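Adhesion and penetration protein autotransporter (Haemophilus influenzae, PDB 3SYJ) promotes bacterial adherence to and invasion of host cells, self-associates in bacterial aggregation, and is probably also a serine protease. Local coordinates at residues S140-S143 and K147-E150; H184-A189 and S194-D199; P149-I154 and L233-L238; H110-D115 and A189-S194; P47-S52 and P221-D226. All blocks are in the same frame, centred on the assembly; numbering follows the deposited sequence.

Interaction 1 of 5, residues S140-S143 and K147-E150; sequences STYS and KYPE
Y142 and Y148 form the tightly packed part of this contact, at the end of the loop that leads into strand 151-155. The CD1 corner of the Y142 ring lies over the rim of one face of the Y148 ring, with CD1 of Y142 3.5 Å from CZ of Y148. The ring planes are inclined at 56° and their centroids are 5.1 Å apart, an oblique pairing. On the opposite face of the Y148 ring lies CG of its neighbour K147, while the carbonyl oxygen of T141 comes up to the ring edge, 3.5 Å from CE2 of Y148. OH of Y142 is hydrogen-bonded to the backbone oxygen of N136.

Towards the partly exposed T141 and K147 the fit is looser. CG2 of T141 stays 4.2 Å from the OH of Y148, and NZ of K147 comes no nearer to T141 than 4.4 Å. Well apart from this fringe, at the backbone end of the contact, a water donates to O of Y142 and, at 2.9 Å, to O of Y148. The segments are therefore joined by dispersion between the buried rings, and a single water serves as the polar link by donating to both carbonyl oxygens.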
# COMPACT_ATOMS: atom_id res chain seq x y z
N SER A 140 66.50 33.76 -6.30
CA SER A 140 65.60 34.60 -7.09
C SER A 140 64.55 33.81 -7.87
O SER A 140 63.48 34.33 -8.19
CB SER A 140 66.40 35.50 -8.03
OG SER A 140 67.31 36.32 -7.31
N THR A 141 64.87 32.55 -8.17
CA THR A 141 63.96 31.67 -8.92
C THR A 141 62.56 31.63 -8.34
O THR A 141 61.57 31.55 -9.06
CB THR A 141 64.48 30.22 -8.92
OG1 THR A 141 65.75 30.16 -9.58
CG2 THR A 141 63.50 29.28 -9.62
N TYR A 142 62.50 31.67 -7.01
CA TYR A 142 61.28 31.34 -6.28
C TYR A 142 60.42 32.55 -5.95
O TYR A 142 59.35 32.41 -5.34
CB TYR A 142 61.65 30.55 -5.03
CG TYR A 142 62.50 29.35 -5.38
CD1 TYR A 142 61.93 28.22 -5.97
CD2 TYR A 142 63.88 29.35 -5.17
CE1 TYR A 142 62.70 27.12 -6.31
CE2 TYR A 142 64.66 28.26 -5.51
CZ TYR A 142 64.06 27.15 -6.09
OH TYR A 142 64.81 26.06 -6.44
N SER A 143 60.87 33.73 -6.37
CA SER A 143 60.15 34.98 -6.12
C SER A 143 58.89 35.11 -6.97
O SER A 143 57.95 35.80 -6.58
CB SER A 143 61.08 36.17 -6.37
OG SER A 143 62.17 36.14 -5.47
N LYS A 147 54.12 31.23 -10.38
CA LYS A 147 54.66 29.87 -10.37
C LYS A 147 54.68 29.30 -8.95
O LYS A 147 54.41 28.11 -8.75
CB LYS A 147 56.06 29.87 -10.98
CG LYS A 147 56.72 28.49 -11.11
CD LYS A 147 58.12 28.64 -11.73
CE LYS A 147 58.90 27.33 -11.77
NZ LYS A 147 60.33 27.55 -12.14
N TYR A 148 55.00 30.15 -7.98
CA TYR A 148 55.11 29.75 -6.58
C TYR A 148 54.21 30.62 -5.70
O TYR A 148 54.69 31.54 -5.05
CB TYR A 148 56.55 29.92 -6.12
CG TYR A 148 57.55 29.05 -6.85
CD1 TYR A 148 57.57 27.68 -6.67
CD2 TYR A 148 58.47 29.61 -7.72
CE1 TYR A 148 58.48 26.88 -7.34
CE2 TYR A 148 59.39 28.83 -8.39
CZ TYR A 148 59.39 27.47 -8.20
OH TYR A 148 60.31 26.70 -8.87
N PRO A 149 52.91 30.31 -5.68
CA PRO A 149 51.90 31.15 -5.01
C PRO A 149 51.87 31.00 -3.50
O PRO A 149 51.56 31.96 -2.81
CB PRO A 149 50.58 30.65 -5.59
CG PRO A 149 50.86 29.27 -6.03
CD PRO A 149 52.30 29.20 -6.43
N GLU A 150 52.17 29.80 -3.00
CA GLU A 150 52.12 29.54 -1.57
C GLU A 150 53.49 29.17 -1.01
O GLU A 150 54.32 28.56 -1.70
CB GLU A 150 51.10 28.44 -1.27
CG GLU A 150 49.72 28.70 -1.87
CD GLU A 150 48.85 29.61 -1.03
OE1 GLU A 150 49.33 30.14 -0.01
OE2 GLU A 150 47.66 29.80 -1.39
O HOH W 1 57.12 32.92 -4.40

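Interaction 2 of 5, residues H184-A189 and S194-D199; sequences HNQRGA and SYLGGD
With CG anti to the backbone N (chi1 177°) and a bend at chi2 (66°), the side chain of Q186 curls forward along its strand, toward the partner strand, and sets its amide beside S194 and L196. OE1 of Q186 stands 3.3 Å from OG of S194, and a water joins that hydroxyl to NE2 of Q186; CD2 of L196 lies 3.9 Å from OE1 of Q186. The same OE1 accepts a weak bond from N of R187 (3.2 Å). Strands 186-190 and 193-196 form an antiparallel hairpin in which Q186 faces L196 and A189 faces S194 as non-hydrogen-bonded pairs. One extra residue between Q186 and A189 makes a beta bulge. Around it the backbone bonds run from N of R187 to O of Y195 (3.0 Å), from N of Y195 to O of G188 (2.8 Å) and from N of G197 to O of N185 (3.1 Å).

The guanidinium of R187 lies with one face over the G197-G198 peptide while NH1 makes a salt bridge to E248. H184 comes close to the same two glycines: its CB is 3.4 Å from N of G197, and CE1 touches G198 O at 3.5 Å. The glycine backbone is thus lined by two flat polar groups. Backbone bonds fix the hairpin, and the water, with the weak bond from R187, probably limits the rotation of the Q186 amide.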
# COMPACT_ATOMS: atom_id res chain seq x y z
N HIS A 184 56.92 34.74 5.89
CA HIS A 184 56.87 36.18 5.65
C HIS A 184 57.12 36.44 4.17
O HIS A 184 57.33 35.51 3.39
CB HIS A 184 57.89 36.91 6.52
CG HIS A 184 57.41 37.20 7.90
ND1 HIS A 184 56.55 38.24 8.19
CD2 HIS A 184 57.64 36.57 9.08
CE1 HIS A 184 56.28 38.24 9.49
NE2 HIS A 184 56.93 37.24 10.05
N ASN A 185 57.09 37.72 3.80
CA ASN A 185 57.28 38.14 2.42
C ASN A 185 58.70 37.93 1.94
O ASN A 185 59.65 37.88 2.73
CB ASN A 185 56.94 39.62 2.26
CG ASN A 185 55.48 39.91 2.50
OD1 ASN A 185 54.62 39.06 2.28
ND2 ASN A 185 55.19 41.13 2.92
N GLN A 186 58.84 37.82 0.62
CA GLN A 186 60.13 37.70 -0.04
C GLN A 186 60.97 38.95 0.19
O GLN A 186 60.52 40.07 -0.06
CB GLN A 186 59.92 37.47 -1.54
CG GLN A 186 61.20 37.39 -2.35
CD GLN A 186 62.04 36.18 -2.00
OE1 GLN A 186 62.98 36.28 -1.21
NE2 GLN A 186 61.72 35.02 -2.59
N ARG A 187 62.21 38.76 0.64
CA ARG A 187 63.01 39.87 1.11
C ARG A 187 64.48 39.74 0.70
O ARG A 187 65.38 39.98 1.51
CB ARG A 187 62.93 39.94 2.64
CG ARG A 187 63.02 41.32 3.23
CD ARG A 187 61.63 41.92 3.41
NE ARG A 187 61.49 42.76 4.61
CZ ARG A 187 62.16 42.63 5.75
NH1 ARG A 187 63.07 41.66 5.91
NH2 ARG A 187 61.93 43.47 6.76
N GLY A 188 64.74 39.35 -0.54
CA GLY A 188 66.12 39.27 -0.99
C GLY A 188 66.68 37.86 -1.00
O GLY A 188 66.59 37.12 -0.02
N ALA A 189 67.29 37.50 -2.13
CA ALA A 189 67.77 36.14 -2.33
C ALA A 189 68.91 36.10 -3.34
O ALA A 189 69.04 36.97 -4.19
CB ALA A 189 66.62 35.26 -2.79
N SER A 194 67.86 32.44 0.68
CA SER A 194 66.73 33.34 0.56
C SER A 194 66.43 33.92 1.94
O SER A 194 66.56 33.23 2.96
CB SER A 194 65.52 32.59 -0.01
OG SER A 194 64.47 33.49 -0.34
N TYR A 195 66.05 35.19 1.98
CA TYR A 195 65.62 35.84 3.21
C TYR A 195 64.12 36.12 3.12
O TYR A 195 63.62 36.61 2.11
CB TYR A 195 66.38 37.15 3.44
CG TYR A 195 67.79 36.97 3.97
CD1 TYR A 195 68.02 36.66 5.30
CD2 TYR A 195 68.89 37.14 3.14
CE1 TYR A 195 69.30 36.50 5.79
CE2 TYR A 195 70.18 36.99 3.62
CZ TYR A 195 70.38 36.67 4.94
OH TYR A 195 71.67 36.52 5.44
N LEU A 196 63.40 35.81 4.19
CA LEU A 196 61.99 36.13 4.28
C LEU A 196 61.75 36.89 5.57
O LEU A 196 62.29 36.54 6.62
CB LEU A 196 61.13 34.86 4.23
CG LEU A 196 61.44 33.84 3.13
CD1 LEU A 196 60.61 32.57 3.31
CD2 LEU A 196 61.23 34.43 1.73
N GLY A 197 60.94 37.94 5.50
CA GLY A 197 60.76 38.81 6.65
C GLY A 197 59.67 39.82 6.44
O GLY A 197 59.24 40.07 5.32
N GLY A 198 59.22 40.42 7.53
CA GLY A 198 58.16 41.40 7.47
C GLY A 198 57.50 41.58 8.82
O GLY A 198 58.07 41.27 9.86
N ASP A 199 56.26 42.06 8.79
CA ASP A 199 55.57 42.45 10.00
C ASP A 199 54.54 41.39 10.37
O ASP A 199 53.58 41.17 9.63
CB ASP A 199 54.90 43.80 9.77
CG ASP A 199 54.13 44.30 10.98
OD1 ASP A 199 54.11 43.59 12.01
OD2 ASP A 199 53.56 45.40 10.89
O HOH W 2 63.47 33.04 -2.64

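Interaction 3 of 5, residues P149-I154 and L233-L238; sequences PERVRI and LINGIL
R151 and N235 put two donor nitrogens together: NH1 of R151 is modelled 2.9 Å from ND2 of N235, too close for a comfortable pair of donors, so this approach as modelled is doubtful. The guanidinium and amide planes are turned 45° apart. The other end of the amide has a clear partner, since OD1 of N235 bonds to the hydroxyl of T134.

The second touch is apolar against polar. CD1 of L238 reaches the guanidinium end of R153, 3.8 Å from NE and 4.1 Å from NH2 of that arginine. R153 starts with CG between the backbone N and the carbonyl carbon (chi1 72°) and bends at chi3, which swings its head round to L238; NH2 there forms a salt bridge with D217 and a hydrogen bond with S220.

Both touches bridge over an intervening strand. Strand 221-226 runs between strands 151-155 and 231-238 in the antiparallel sheet, and R151 and N235 meet above its M222 and I224. N235 and G236 form a classic beta bulge opposite M222, and strand 249-253 flanks strand 231-238 beyond.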
# COMPACT_ATOMS: atom_id res chain seq x y z
N PRO A 149 52.91 30.31 -5.68
CA PRO A 149 51.90 31.15 -5.01
C PRO A 149 51.87 31.00 -3.50
O PRO A 149 51.56 31.96 -2.81
CB PRO A 149 50.58 30.65 -5.59
CG PRO A 149 50.86 29.27 -6.03
CD PRO A 149 52.30 29.20 -6.43
N GLU A 150 52.17 29.80 -3.00
CA GLU A 150 52.12 29.54 -1.57
C GLU A 150 53.49 29.17 -1.01
O GLU A 150 54.32 28.56 -1.70
CB GLU A 150 51.10 28.44 -1.27
CG GLU A 150 49.72 28.70 -1.87
CD GLU A 150 48.85 29.61 -1.03
OE1 GLU A 150 49.33 30.14 -0.01
OE2 GLU A 150 47.66 29.80 -1.39
N ARG A 151 53.74 29.57 0.23
CA ARG A 151 55.00 29.27 0.90
C ARG A 151 54.73 29.16 2.39
O ARG A 151 54.03 30.01 2.95
CB ARG A 151 56.04 30.36 0.62
CG ARG A 151 57.39 29.80 0.21
CD ARG A 151 58.57 30.69 0.58
NE ARG A 151 58.93 31.66 -0.44
CZ ARG A 151 60.14 31.79 -0.99
NH1 ARG A 151 61.13 30.99 -0.63
NH2 ARG A 151 60.36 32.73 -1.89
N VAL A 152 55.26 28.13 3.04
CA VAL A 152 55.03 27.93 4.48
C VAL A 152 56.29 27.46 5.22
O VAL A 152 57.24 26.99 4.60
CB VAL A 152 53.90 26.91 4.74
CG1 VAL A 152 52.61 27.35 4.07
CG2 VAL A 152 54.31 25.53 4.24
N ARG A 153 56.28 27.59 6.55
CA ARG A 153 57.36 27.08 7.39
C ARG A 153 56.81 26.54 8.70
O ARG A 153 55.64 26.75 9.04
CB ARG A 153 58.43 28.15 7.67
CG ARG A 153 58.01 29.27 8.63
CD ARG A 153 59.22 29.95 9.30
NE ARG A 153 59.96 29.00 10.12
CZ ARG A 153 59.71 28.74 11.41
NH1 ARG A 153 58.73 29.39 12.04
NH2 ARG A 153 60.44 27.84 12.06
N ILE A 154 57.64 25.83 9.45
CA ILE A 154 57.17 25.17 10.65
C ILE A 154 58.37 24.87 11.52
O ILE A 154 59.44 24.55 11.02
CB ILE A 154 56.44 23.86 10.28
CG1 ILE A 154 55.97 23.12 11.55
CG2 ILE A 154 57.33 22.98 9.42
CD1 ILE A 154 55.14 21.88 11.29
N LEU A 233 57.06 21.41 -2.34
CA LEU A 233 58.47 21.01 -2.36
C LEU A 233 59.12 21.63 -1.15
O LEU A 233 58.72 22.72 -0.73
CB LEU A 233 59.16 21.52 -3.62
CG LEU A 233 58.68 20.96 -4.96
CD1 LEU A 233 58.97 21.91 -6.10
CD2 LEU A 233 59.33 19.63 -5.21
N ILE A 234 60.11 20.97 -0.58
CA ILE A 234 60.90 21.65 0.43
C ILE A 234 61.84 22.58 -0.32
O ILE A 234 62.47 22.18 -1.30
CB ILE A 234 61.66 20.71 1.39
CG1 ILE A 234 62.49 21.56 2.37
CG2 ILE A 234 62.55 19.74 0.63
CD1 ILE A 234 63.04 20.80 3.54
N ASN A 235 61.91 23.84 0.12
CA ASN A 235 62.69 24.84 -0.58
C ASN A 235 63.97 25.20 0.16
O ASN A 235 64.99 25.47 -0.45
CB ASN A 235 61.85 26.09 -0.84
CG ASN A 235 62.57 27.14 -1.69
OD1 ASN A 235 63.39 26.81 -2.55
ND2 ASN A 235 62.26 28.40 -1.44
N GLY A 236 63.92 25.19 1.48
CA GLY A 236 65.10 25.55 2.25
C GLY A 236 64.99 25.19 3.71
O GLY A 236 63.95 24.73 4.18
N ILE A 237 66.09 25.40 4.43
CA ILE A 237 66.11 25.15 5.86
C ILE A 237 66.52 26.42 6.61
O ILE A 237 67.41 27.16 6.17
CB ILE A 237 67.07 24.01 6.20
CG1 ILE A 237 68.46 24.29 5.62
CG2 ILE A 237 66.52 22.69 5.66
CD1 ILE A 237 69.51 23.27 6.02
N LEU A 238 65.85 26.69 7.73
CA LEU A 238 66.07 27.93 8.44
C LEU A 238 67.47 27.97 9.05
O LEU A 238 67.88 27.04 9.75
CB LEU A 238 65.00 28.18 9.51
CG LEU A 238 64.98 29.57 10.17
CD1 LEU A 238 63.59 30.02 10.57
CD2 LEU A 238 65.90 29.58 11.38

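Interaction 4 of 5, residues H110-D115 and A189-S194; sequences HPYEDD and AGNGYS
N191 and G192, at the tip of the hairpin 186-196, receive the ring of Y112 from the loop between strands 96-100 and 120-121. Strand 186-190 ends at G190, which opens a type II turn running to Y193; N of G190 bonds to O of Y193 at 3.3 Å and also lies above one face of the Y193 ring. Next comes N191, the first of the two central turn residues. A chi1 of -160° turns the amide of N191 out beside the tyrosine, where OD1 of N191 lies 3.6 Å from CE1 of Y112 and ND2 is 3.5 Å from the OH of Y112. The two side chains meet at about a right angle, with ring and amide planes 55° apart. G192 follows at the second central position, with a positive phi (92°). Having no side chain, it lets the ring come up to its backbone, so that CA of G192 is 3.7 Å from CE1 and 3.8 Å from CD1 of Y112. Its own backbone is bonded to M137 and L253, which ties the turn to the loop at M137 and to strand 249-253.

Y112 also touches M137. The tyrosine and the turn meet mainly by van der Waals contact, a small, partly buried touch that leaves the turn held chiefly by its backbone bonds.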
# COMPACT_ATOMS: atom_id res chain seq x y z
N HIS A 110 81.95 21.86 -4.12
CA HIS A 110 80.83 22.05 -3.21
C HIS A 110 80.86 23.48 -2.68
O HIS A 110 81.36 23.74 -1.58
CB HIS A 110 80.87 21.03 -2.08
CG HIS A 110 81.01 19.63 -2.56
ND1 HIS A 110 80.08 19.04 -3.39
CD2 HIS A 110 81.97 18.70 -2.36
CE1 HIS A 110 80.45 17.81 -3.67
NE2 HIS A 110 81.60 17.57 -3.05
N PRO A 111 80.30 24.40 -3.47
CA PRO A 111 80.42 25.85 -3.32
C PRO A 111 79.75 26.43 -2.07
O PRO A 111 80.24 27.42 -1.53
CB PRO A 111 79.71 26.39 -4.57
CG PRO A 111 79.60 25.22 -5.51
CD PRO A 111 79.48 24.03 -4.63
N TYR A 112 78.66 25.80 -1.63
CA TYR A 112 77.76 26.39 -0.64
C TYR A 112 78.26 26.31 0.79
O TYR A 112 79.24 25.63 1.09
CB TYR A 112 76.36 25.78 -0.80
CG TYR A 112 75.85 25.99 -2.21
CD1 TYR A 112 75.34 27.22 -2.60
CD2 TYR A 112 75.95 24.99 -3.16
CE1 TYR A 112 74.90 27.43 -3.89
CE2 TYR A 112 75.51 25.19 -4.46
CZ TYR A 112 74.99 26.42 -4.82
OH TYR A 112 74.56 26.63 -6.11
N GLU A 113 77.59 27.05 1.68
CA GLU A 113 77.97 27.13 3.08
C GLU A 113 77.75 25.81 3.79
O GLU A 113 76.78 25.11 3.50
CB GLU A 113 77.19 28.24 3.78
CG GLU A 113 77.51 29.61 3.24
CD GLU A 113 78.99 29.92 3.34
OE1 GLU A 113 79.52 29.97 4.48
OE2 GLU A 113 79.63 30.11 2.28
N ASP A 114 78.61 25.50 4.75
CA ASP A 114 78.65 24.16 5.34
C ASP A 114 77.77 23.95 6.58
O ASP A 114 77.90 22.94 7.27
CB ASP A 114 80.10 23.71 5.60
CG ASP A 114 80.85 24.64 6.55
OD1 ASP A 114 80.19 25.48 7.20
OD2 ASP A 114 82.09 24.52 6.66
N ASP A 115 76.88 24.90 6.87
CA ASP A 115 75.87 24.68 7.91
C ASP A 115 74.69 23.96 7.25
O ASP A 115 73.63 24.56 7.00
CB ASP A 115 75.44 26.00 8.55
CG ASP A 115 74.75 25.81 9.89
OD1 ASP A 115 74.64 24.66 10.37
OD2 ASP A 115 74.31 26.82 10.47
N ALA A 189 67.29 37.50 -2.13
CA ALA A 189 67.77 36.14 -2.33
C ALA A 189 68.91 36.10 -3.34
O ALA A 189 69.04 36.97 -4.19
CB ALA A 189 66.62 35.26 -2.79
N GLY A 190 69.74 35.07 -3.23
CA GLY A 190 70.88 34.92 -4.11
C GLY A 190 71.26 33.46 -4.29
O GLY A 190 70.40 32.58 -4.20
N ASN A 191 72.54 33.21 -4.54
CA ASN A 191 73.01 31.86 -4.77
C ASN A 191 73.06 31.05 -3.48
O ASN A 191 73.92 31.28 -2.63
CB ASN A 191 74.38 31.88 -5.45
CG ASN A 191 74.71 30.57 -6.16
OD1 ASN A 191 75.86 30.10 -6.13
ND2 ASN A 191 73.71 29.97 -6.80
N GLY A 192 72.12 30.12 -3.34
CA GLY A 192 72.11 29.21 -2.21
C GLY A 192 71.31 29.66 -1.00
O GLY A 192 71.33 29.01 0.04
N TYR A 193 70.59 30.77 -1.14
CA TYR A 193 69.90 31.34 0.02
C TYR A 193 68.68 32.19 -0.33
O TYR A 193 68.48 32.60 -1.47
CB TYR A 193 70.88 32.19 0.84
CG TYR A 193 71.21 33.52 0.18
CD1 TYR A 193 70.43 34.65 0.40
CD2 TYR A 193 72.31 33.64 -0.67
CE1 TYR A 193 70.73 35.86 -0.20
CE2 TYR A 193 72.62 34.85 -1.28
CZ TYR A 193 71.83 35.95 -1.04
OH TYR A 193 72.13 37.15 -1.64
N SER A 194 67.86 32.44 0.68
CA SER A 194 66.73 33.34 0.56
C SER A 194 66.43 33.92 1.94
O SER A 194 66.56 33.23 2.96
CB SER A 194 65.52 32.59 -0.01
OG SER A 194 64.47 33.49 -0.34

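Interaction 5 of 5, residues P47-S52 and P221-D226; sequences PMIDFS and PMFIYD
The loop that sets F51 against F223 is drawn tight by D50 OD1, a carboxylate oxygen that accepts both from N of S52 (2.9 Å) and from OG of S52 (2.7 Å). The first bond closes an Asx turn around F51; the hydroxyl arrives from the same face of the carboxylate but from well above its plane. The other oxygen of D50 makes a salt bridge with R476 of the beta-helix, so the loop also meets the stalk of the passenger.

From the turn F51 extends its edge toward the face of F223 in an offset edge-to-face pair, with centroids 5.9 Å apart and planes at 64°. CE1 of F51 is 3.9 Å from CE2 of F223. I49 is extended, CG1 anti to the backbone N, which lays CD1 over the F223 face; that methyl is 3.8 Å from the ring centroid, a CH-pi contact, and 3.4 Å from CG of F223. CG2 of I49 in turn sits over the centre of the F51 ring, so one isoleucine packs against both phenylalanines. At the start of the loop, CD of P47 lies 3.5 Å from the OH of Y225, whose ring also meets W232 edge-to-face.

Among the buried I49, F51 and F223 the chemistry is dispersion and weak CH-pi attraction, whereas D50 OD1 is gripped within the loop and OD2 pairs with R476.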
# COMPACT_ATOMS: atom_id res chain seq x y z
N PRO A 47 46.49 23.19 -2.23
CA PRO A 47 45.91 22.35 -1.18
C PRO A 47 46.84 22.38 0.03
O PRO A 47 48.06 22.40 -0.16
CB PRO A 47 45.92 20.95 -1.81
CG PRO A 47 46.11 21.18 -3.29
CD PRO A 47 46.95 22.40 -3.38
N MET A 48 46.28 22.43 1.23
CA MET A 48 47.10 22.49 2.46
C MET A 48 48.20 21.43 2.48
O MET A 48 47.94 20.25 2.27
CB MET A 48 46.22 22.32 3.70
CG MET A 48 46.99 22.33 5.00
SD MET A 48 47.73 23.93 5.43
CE MET A 48 48.42 23.56 7.04
N ILE A 49 49.42 21.87 2.76
CA ILE A 49 50.59 21.01 2.82
C ILE A 49 50.41 19.84 3.81
O ILE A 49 49.67 19.94 4.78
CB ILE A 49 51.84 21.85 3.22
CG1 ILE A 49 53.14 21.09 3.01
CG2 ILE A 49 51.73 22.35 4.66
CD1 ILE A 49 54.38 21.92 3.26
N ASP A 50 51.07 18.72 3.55
CA ASP A 50 51.04 17.60 4.48
C ASP A 50 52.30 17.72 5.32
O ASP A 50 53.40 17.45 4.83
CB ASP A 50 51.04 16.28 3.71
CG ASP A 50 50.88 15.05 4.61
OD1 ASP A 50 51.22 15.10 5.81
OD2 ASP A 50 50.42 14.00 4.10
N PHE A 51 52.15 18.16 6.56
CA PHE A 51 53.30 18.40 7.43
C PHE A 51 53.84 17.10 8.07
O PHE A 51 54.81 17.14 8.84
CB PHE A 51 52.97 19.42 8.52
CG PHE A 51 53.15 20.87 8.10
CD1 PHE A 51 54.32 21.29 7.45
CD2 PHE A 51 52.19 21.82 8.42
CE1 PHE A 51 54.50 22.61 7.10
CE2 PHE A 51 52.37 23.16 8.07
CZ PHE A 51 53.52 23.56 7.40
N SER A 52 53.24 15.96 7.76
CA SER A 52 53.70 14.70 8.34
C SER A 52 55.17 14.36 7.98
O SER A 52 55.80 13.55 8.64
CB SER A 52 52.76 13.54 7.98
OG SER A 52 52.92 13.14 6.63
N PRO A 221 62.25 23.34 8.44
CA PRO A 221 62.07 23.40 6.99
C PRO A 221 61.17 24.53 6.53
O PRO A 221 60.28 24.98 7.24
CB PRO A 221 61.36 22.07 6.69
CG PRO A 221 60.89 21.53 8.02
CD PRO A 221 61.21 22.52 9.08
N MET A 222 61.39 24.95 5.29
CA MET A 222 60.55 25.95 4.66
C MET A 222 60.15 25.35 3.32
O MET A 222 60.98 24.80 2.61
CB MET A 222 61.35 27.25 4.52
CG MET A 222 60.69 28.36 3.74
SD MET A 222 61.37 28.57 2.09
CE MET A 222 60.07 27.83 1.15
N PHE A 223 58.86 25.41 3.00
CA PHE A 223 58.31 24.73 1.83
C PHE A 223 57.72 25.72 0.85
O PHE A 223 57.19 26.75 1.24
CB PHE A 223 57.21 23.76 2.25
CG PHE A 223 57.65 22.74 3.26
CD1 PHE A 223 58.10 21.50 2.85
CD2 PHE A 223 57.61 23.02 4.61
CE1 PHE A 223 58.51 20.55 3.77
CE2 PHE A 223 58.01 22.08 5.55
CZ PHE A 223 58.46 20.84 5.12
N ILE A 224 57.81 25.40 -0.44
CA ILE A 224 57.23 26.26 -1.46
C ILE A 224 56.33 25.46 -2.39
O ILE A 224 56.62 24.30 -2.71
CB ILE A 224 58.33 27.03 -2.24
CG1 ILE A 224 57.73 28.23 -3.00
CG2 ILE A 224 59.12 26.09 -3.16
CD1 ILE A 224 58.76 29.16 -3.60
N TYR A 225 55.22 26.06 -2.79
CA TYR A 225 54.31 25.37 -3.69
C TYR A 225 54.62 25.68 -5.15
O TYR A 225 54.57 26.84 -5.57
CB TYR A 225 52.85 25.74 -3.39
CG TYR A 225 51.85 24.87 -4.14
CD1 TYR A 225 51.66 23.55 -3.78
CD2 TYR A 225 51.12 25.37 -5.21
CE1 TYR A 225 50.75 22.74 -4.44
CE2 TYR A 225 50.21 24.57 -5.89
CZ TYR A 225 50.03 23.26 -5.50
OH TYR A 225 49.13 22.44 -6.14
N ASP A 226 54.95 24.64 -5.91
CA ASP A 226 55.11 24.73 -7.36
C ASP A 226 53.75 24.51 -8.02
O ASP A 226 53.23 23.41 -8.01
CB ASP A 226 56.12 23.69 -7.84
CG ASP A 226 56.49 23.86 -9.31
OD1 ASP A 226 55.59 24.14 -10.13
OD2 ASP A 226 57.68 23.70 -9.64

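In the fold
All five contacts lie in the protease domain of the passenger, consistent with a chymotrypsin-like fold, around one antiparallel sheet. Interactions 3 and 5 have centres about 6 Å apart and lie on the two faces of strand 221-226; V152 O to F223 N and G236 O to M222 N are probable bonds of 2.8 Å. Interaction 1 lies about 11 Å from interaction 3 by centres and leads into its strand. Interactions 2 and 4 share the hairpin 186-196. The side chain of L238 in interaction 3 is about 4 Å from that of S218, the probable nucleophile, and Y195 of interaction 2 about 12 Å; D115 in interaction 4 probably completes the triad with H73.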